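Local coordinates for Red carotenoid protein (RCP) (Nostoc sp., PDB 5FCY) that binds carotenoids such as beta-carotene within a soluble, all-helical domain and probably takes part in cyanobacterial photoprotection, at residues 60-71 and 110-118. Numbering follows the deposited sequence.
Sequences FNQVKELNHEQQ and DNATIVPFP. With BCR (beta-carotene), chain B.
Ile114 and Gln71 meet where the loop after helix 95-110 runs past the junction of helices 53-64 and 68-79, and with Thr113 and Val115 they account for most of the 376 Å² buried. Ile114 reaches the first helix through CD1: CG1 lies anti to the carbonyl carbon (chi1 -53°), and the methyl it carries rests 3.6 Å from Lys64 CB and 3.8 Å from Phe60 CE1. The Phe60 ring takes this methyl obliquely, while Val63 CG1 borders it from a side chain set at about a right angle. Leu104 and Met109 of helix 95-110 extend this apolar patch, the former against Phe60, the latter against Ile114.

Thr113 lies farther out, its CG2 3.7 Å from Lys64 CD and no farther from Lys64 NZ, the bent lysine chain passing over the methyl.

The polar link comes from the second helix. Gln71, extended beyond CG, presents OE1 to the backbone N of Val115 at 2.6 Å; the N-H...O angle is 150°, and the donor stands almost in line with the amide C=O (171°). The same oxygen also lies 3.5 Å from Ile114 CG2, the isoleucine's other branch. Replacing Gln71 by an alanine removes the amide, which would probably leave Val115 N without this acceptor and open a gap beside Ile114 CG2. Val115 also packs against the helix start, with CB 3.6 Å from His68 O.

Beyond Val115 the chain reaches the carotenoid: Pro118 CD is 3.7 Å from C33 of beta-carotene, and Trp31 stacks on the Phe117 ring. The arrangement joins the turn between helices 53-64 and 68-79 to a loop that carries Phe117 and Pro118 of the carotenoid pocket, in the all-helical fold of the orange carotenoid protein N-terminal family.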
loop_
_atom_site.group_PDB
_atom_site.type_symbol
_atom_site.label_atom_id
_atom_site.label_comp_id
_atom_site.label_asym_id
_atom_site.label_seq_id
_atom_site.Cartn_x
_atom_site.Cartn_y
_atom_site.Cartn_z
ATOM N N PHE A 60 6.209 3.230 11.205
ATOM C CA PHE A 60 6.430 1.812 10.944
ATOM C C PHE A 60 6.684 1.044 12.236
ATOM O O PHE A 60 6.254 -0.106 12.377
ATOM C CB PHE A 60 7.599 1.643 9.975
ATOM C CG PHE A 60 8.097 0.233 9.862
ATOM C CD1 PHE A 60 7.361 -0.724 9.185
ATOM C CD2 PHE A 60 9.307 -0.133 10.425
ATOM C CE1 PHE A 60 7.819 -2.022 9.078
ATOM C CE2 PHE A 60 9.771 -1.427 10.322
ATOM C CZ PHE A 60 9.025 -2.374 9.647
ATOM N N ASN A 61 7.382 1.660 13.192
ATOM C CA ASN A 61 7.641 0.986 14.461
ATOM C C ASN A 61 6.352 0.762 15.239
ATOM O O ASN A 61 6.140 -0.319 15.800
ATOM C CB ASN A 61 8.638 1.794 15.290
ATOM C CG ASN A 61 10.058 1.657 14.785
ATOM O OD1 ASN A 61 10.502 0.564 14.432
ATOM N ND2 ASN A 61 10.778 2.770 14.740
ATOM N N GLN A 62 5.476 1.769 15.284
ATOM C CA GLN A 62 4.174 1.587 15.914
ATOM C C GLN A 62 3.407 0.422 15.303
ATOM O O GLN A 62 2.522 -0.137 15.961
ATOM C CB GLN A 62 3.342 2.866 15.793
ATOM C CG GLN A 62 3.990 4.099 16.388
ATOM C CD GLN A 62 3.035 5.274 16.450
ATOM O OE1 GLN A 62 1.858 5.114 16.773
ATOM N NE2 GLN A 62 3.533 6.461 16.132
ATOM N N VAL A 63 3.726 0.047 14.066
ATOM C CA VAL A 63 3.020 -1.041 13.394
ATOM C C VAL A 63 3.554 -2.391 13.850
ATOM O O VAL A 63 2.805 -3.237 14.354
ATOM C CB VAL A 63 3.124 -0.881 11.866
ATOM C CG1 VAL A 63 2.558 -2.104 11.143
ATOM C CG2 VAL A 63 2.396 0.367 11.429
ATOM N N LYS A 64 4.856 -2.622 13.668
ATOM C CA LYS A 64 5.436 -3.901 14.054
ATOM C C LYS A 64 5.398 -4.124 15.559
ATOM O O LYS A 64 5.636 -5.250 16.007
ATOM C CB LYS A 64 6.873 -4.005 13.535
ATOM C CG LYS A 64 7.897 -3.172 14.289
ATOM C CD LYS A 64 9.102 -2.868 13.402
ATOM C CE LYS A 64 10.390 -2.736 14.203
ATOM N NZ LYS A 64 10.929 -4.060 14.637
ATOM N N GLU A 65 5.097 -3.088 16.343
ATOM C CA GLU A 65 4.906 -3.240 17.779
ATOM C C GLU A 65 3.548 -3.834 18.129
ATOM O O GLU A 65 3.295 -4.107 19.307
ATOM C CB GLU A 65 5.067 -1.881 18.466
ATOM C CG GLU A 65 5.231 -1.948 19.973
ATOM C CD GLU A 65 5.436 -0.579 20.586
ATOM O OE1 GLU A 65 5.380 0.420 19.836
ATOM O OE2 GLU A 65 5.652 -0.499 21.814
ATOM N N LEU A 66 2.675 -4.035 17.147
ATOM C CA LEU A 66 1.371 -4.636 17.373
ATOM C C LEU A 66 1.425 -6.139 17.119
ATOM O O LEU A 66 2.442 -6.692 16.693
ATOM C CB LEU A 66 0.317 -3.997 16.465
ATOM C CG LEU A 66 0.106 -2.488 16.581
ATOM C CD1 LEU A 66 -0.875 -2.020 15.518
ATOM C CD2 LEU A 66 -0.385 -2.109 17.969
ATOM N N ASN A 67 0.305 -6.803 17.390
ATOM C CA ASN A 67 0.170 -8.206 17.040
ATOM C C ASN A 67 -0.043 -8.354 15.540
ATOM O O ASN A 67 -0.591 -7.470 14.876
ATOM C CB ASN A 67 -0.992 -8.843 17.801
ATOM C CG ASN A 67 -0.714 -8.965 19.285
ATOM O OD1 ASN A 67 0.442 -8.959 19.713
ATOM N ND2 ASN A 67 -1.772 -9.084 20.081
ATOM N N HIS A 68 0.399 -9.494 15.007
ATOM C CA HIS A 68 0.346 -9.709 13.565
ATOM C C HIS A 68 -1.051 -9.448 13.018
ATOM O O HIS A 68 -1.203 -8.926 11.908
ATOM C CB HIS A 68 0.796 -11.132 13.237
ATOM C CG HIS A 68 2.149 -11.475 13.777
ATOM N ND1 HIS A 68 2.403 -12.641 14.466
ATOM C CD2 HIS A 68 3.323 -10.803 13.732
ATOM C CE1 HIS A 68 3.675 -12.674 14.821
ATOM N NE2 HIS A 68 4.257 -11.570 14.387
ATOM N N GLU A 69 -2.084 -9.793 13.789
ATOM C CA GLU A 69 -3.450 -9.558 13.331
ATOM C C GLU A 69 -3.738 -8.068 13.215
ATOM O O GLU A 69 -4.276 -7.605 12.201
ATOM C CB GLU A 69 -4.447 -10.225 14.279
ATOM C CG GLU A 69 -5.157 -11.418 13.662
ATOM C CD GLU A 69 -6.071 -11.024 12.524
ATOM O OE1 GLU A 69 -7.010 -10.234 12.756
ATOM O OE2 GLU A 69 -5.844 -11.501 11.392
ATOM N N GLN A 70 -3.385 -7.298 14.245
ATOM C CA GLN A 70 -3.621 -5.860 14.206
ATOM C C GLN A 70 -2.827 -5.194 13.091
ATOM O O GLN A 70 -3.294 -4.213 12.498
ATOM C CB GLN A 70 -3.272 -5.242 15.559
ATOM C CG GLN A 70 -4.178 -5.703 16.685
ATOM C CD GLN A 70 -3.518 -5.591 18.041
ATOM O OE1 GLN A 70 -3.147 -6.596 18.645
ATOM N NE2 GLN A 70 -3.368 -4.365 18.529
ATOM N N GLN A 71 -1.629 -5.705 12.792
ATOM C CA GLN A 71 -0.870 -5.206 11.650
ATOM C C GLN A 71 -1.707 -5.259 10.379
ATOM O O GLN A 71 -1.687 -4.326 9.568
ATOM C CB GLN A 71 0.412 -6.020 11.472
ATOM C CG GLN A 71 1.351 -5.983 12.667
ATOM C CD GLN A 71 2.590 -6.832 12.462
ATOM O OE1 GLN A 71 2.685 -7.592 11.497
ATOM N NE2 GLN A 71 3.552 -6.704 13.370
ATOM N N ASP A 110 9.105 -9.041 3.946
ATOM C CA ASP A 110 10.154 -9.941 3.477
ATOM C C ASP A 110 11.062 -10.376 4.618
ATOM O O ASP A 110 11.590 -11.493 4.598
ATOM C CB ASP A 110 10.981 -9.269 2.378
ATOM C CG ASP A 110 10.393 -9.470 0.994
ATOM O OD1 ASP A 110 9.737 -10.508 0.765
ATOM O OD2 ASP A 110 10.599 -8.593 0.130
ATOM N N ASN A 111 11.257 -9.514 5.614
ATOM C CA ASN A 111 12.080 -9.827 6.774
ATOM C C ASN A 111 11.278 -10.442 7.914
ATOM O O ASN A 111 11.797 -10.558 9.028
ATOM C CB ASN A 111 12.793 -8.565 7.268
ATOM C CG ASN A 111 13.591 -7.881 6.175
ATOM O OD1 ASN A 111 13.891 -8.483 5.143
ATOM N ND2 ASN A 111 13.942 -6.619 6.395
ATOM N N ALA A 112 10.029 -10.830 7.664
ATOM C CA ALA A 112 9.165 -11.477 8.649
ATOM C C ALA A 112 8.822 -10.573 9.827
ATOM O O ALA A 112 8.294 -11.056 10.837
ATOM C CB ALA A 112 9.789 -12.780 9.166
ATOM N N THR A 113 9.105 -9.272 9.733
ATOM C CA THR A 113 8.746 -8.354 10.809
ATOM C C THR A 113 7.259 -8.021 10.795
ATOM O O THR A 113 6.660 -7.825 11.858
ATOM C CB THR A 113 9.563 -7.066 10.701
ATOM O OG1 THR A 113 10.935 -7.385 10.441
ATOM C CG2 THR A 113 9.473 -6.272 11.991
ATOM N N ILE A 114 6.655 -7.947 9.612
ATOM C CA ILE A 114 5.232 -7.681 9.465
ATOM C C ILE A 114 4.549 -8.961 9.010
ATOM O O ILE A 114 5.139 -9.782 8.296
ATOM C CB ILE A 114 4.978 -6.531 8.467
ATOM C CG1 ILE A 114 5.799 -5.300 8.855
ATOM C CG2 ILE A 114 3.495 -6.185 8.401
ATOM C CD1 ILE A 114 5.533 -4.778 10.259
ATOM N N VAL A 115 3.299 -9.130 9.433
ATOM C CA VAL A 115 2.517 -10.329 9.135
ATOM C C VAL A 115 2.773 -10.733 7.687
ATOM O O VAL A 115 2.739 -9.875 6.794
ATOM C CB VAL A 115 1.021 -10.098 9.401
ATOM C CG1 VAL A 115 0.449 -9.034 8.457
ATOM C CG2 VAL A 115 0.246 -11.410 9.288
ATOM N N PRO A 116 3.046 -12.005 7.404
ATOM C CA PRO A 116 3.481 -12.383 6.054
ATOM C C PRO A 116 2.329 -12.383 5.059
ATOM O O PRO A 116 1.154 -12.257 5.407
ATOM C CB PRO A 116 4.051 -13.789 6.249
ATOM C CG PRO A 116 3.292 -14.335 7.408
ATOM C CD PRO A 116 3.017 -13.165 8.315
ATOM N N PHE A 117 2.708 -12.536 3.760
ATOM C CA PHE A 117 1.806 -12.632 2.621
ATOM C C PHE A 117 1.577 -14.096 2.259
ATOM O O PHE A 117 2.520 -14.894 2.290
ATOM C CB PHE A 117 2.396 -11.893 1.419
ATOM C CG PHE A 117 1.478 -11.816 0.233
ATOM C CD1 PHE A 117 0.627 -10.738 0.072
ATOM C CD2 PHE A 117 1.476 -12.811 -0.730
ATOM C CE1 PHE A 117 -0.212 -10.655 -1.022
ATOM C CE2 PHE A 117 0.636 -12.736 -1.824
ATOM C CZ PHE A 117 -0.211 -11.658 -1.969
ATOM N N PRO A 118 0.358 -14.510 1.911
ATOM C CA PRO A 118 0.112 -15.939 1.684
ATOM C C PRO A 118 0.500 -16.380 0.281
ATOM O O PRO A 118 0.199 -15.710 -0.711
ATOM C CB PRO A 118 -1.398 -16.067 1.914
ATOM C CG PRO A 118 -1.937 -14.756 1.467
ATOM C CD PRO A 118 -0.880 -13.717 1.775
HETATM C C1 BCR B . -3.973 -11.289 4.040
HETATM C C2 BCR B . -4.649 -12.576 3.575
HETATM C C3 BCR B . -5.716 -12.367 2.505
HETATM C C4 BCR B . -5.366 -11.208 1.582
HETATM C C5 BCR B . -3.895 -10.889 1.681
HETATM C C6 BCR B . -3.411 -10.514 2.864
HETATM C C7 BCR B . -2.394 -9.434 3.088
HETATM C C8 BCR B . -1.816 -8.657 2.148
HETATM C C9 BCR B . -0.815 -7.605 2.501
HETATM C C10 BCR B . -0.231 -6.892 1.504
HETATM C C11 BCR B . 0.765 -5.822 1.698
HETATM C C33 BCR B . -3.041 -11.070 0.472
HETATM C C31 BCR B . -2.890 -11.682 5.043
HETATM C C32 BCR B . -5.027 -10.426 4.714
HETATM C C34 BCR B . -0.495 -7.387 3.956
HETATM C C12 BCR B . 1.266 -5.164 0.639
HETATM C C13 BCR B . 2.264 -4.071 0.768
HETATM C C14 BCR B . 2.723 -3.464 -0.360
HETATM C C15 BCR B . 3.703 -2.368 -0.387
HETATM C C16 BCR B . 4.127 -1.828 -1.540
HETATM C C17 BCR B . 5.110 -0.734 -1.506
HETATM C C18 BCR B . 5.610 -0.128 -2.602
HETATM C C19 BCR B . 6.587 0.974 -2.387
HETATM C C20 BCR B . 7.109 1.720 -3.369
HETATM C C21 BCR B . 8.062 2.792 -3.048
HETATM C C22 BCR B . 8.650 3.558 -3.988
HETATM C C23 BCR B . 9.622 4.594 -3.536
HETATM C C24 BCR B . 10.348 5.337 -4.381
HETATM C C25 BCR B . 11.337 6.365 -3.944
HETATM C C26 BCR B . 11.647 6.603 -2.668
HETATM C C27 BCR B . 11.431 7.995 -2.120
HETATM C C28 BCR B . 11.526 9.000 -3.261
HETATM C C29 BCR B . 12.511 8.534 -4.327
HETATM C C30 BCR B . 12.073 7.213 -4.960
HETATM C C35 BCR B . 2.703 -3.683 2.152
HETATM C C36 BCR B . 5.170 -0.579 -3.967
HETATM C C37 BCR B . 8.313 3.301 -5.430
HETATM C C38 BCR B . 12.294 5.552 -1.801
HETATM C C39 BCR B . 13.290 6.428 -5.427
HETATM C C40 BCR B . 11.196 7.530 -6.166
#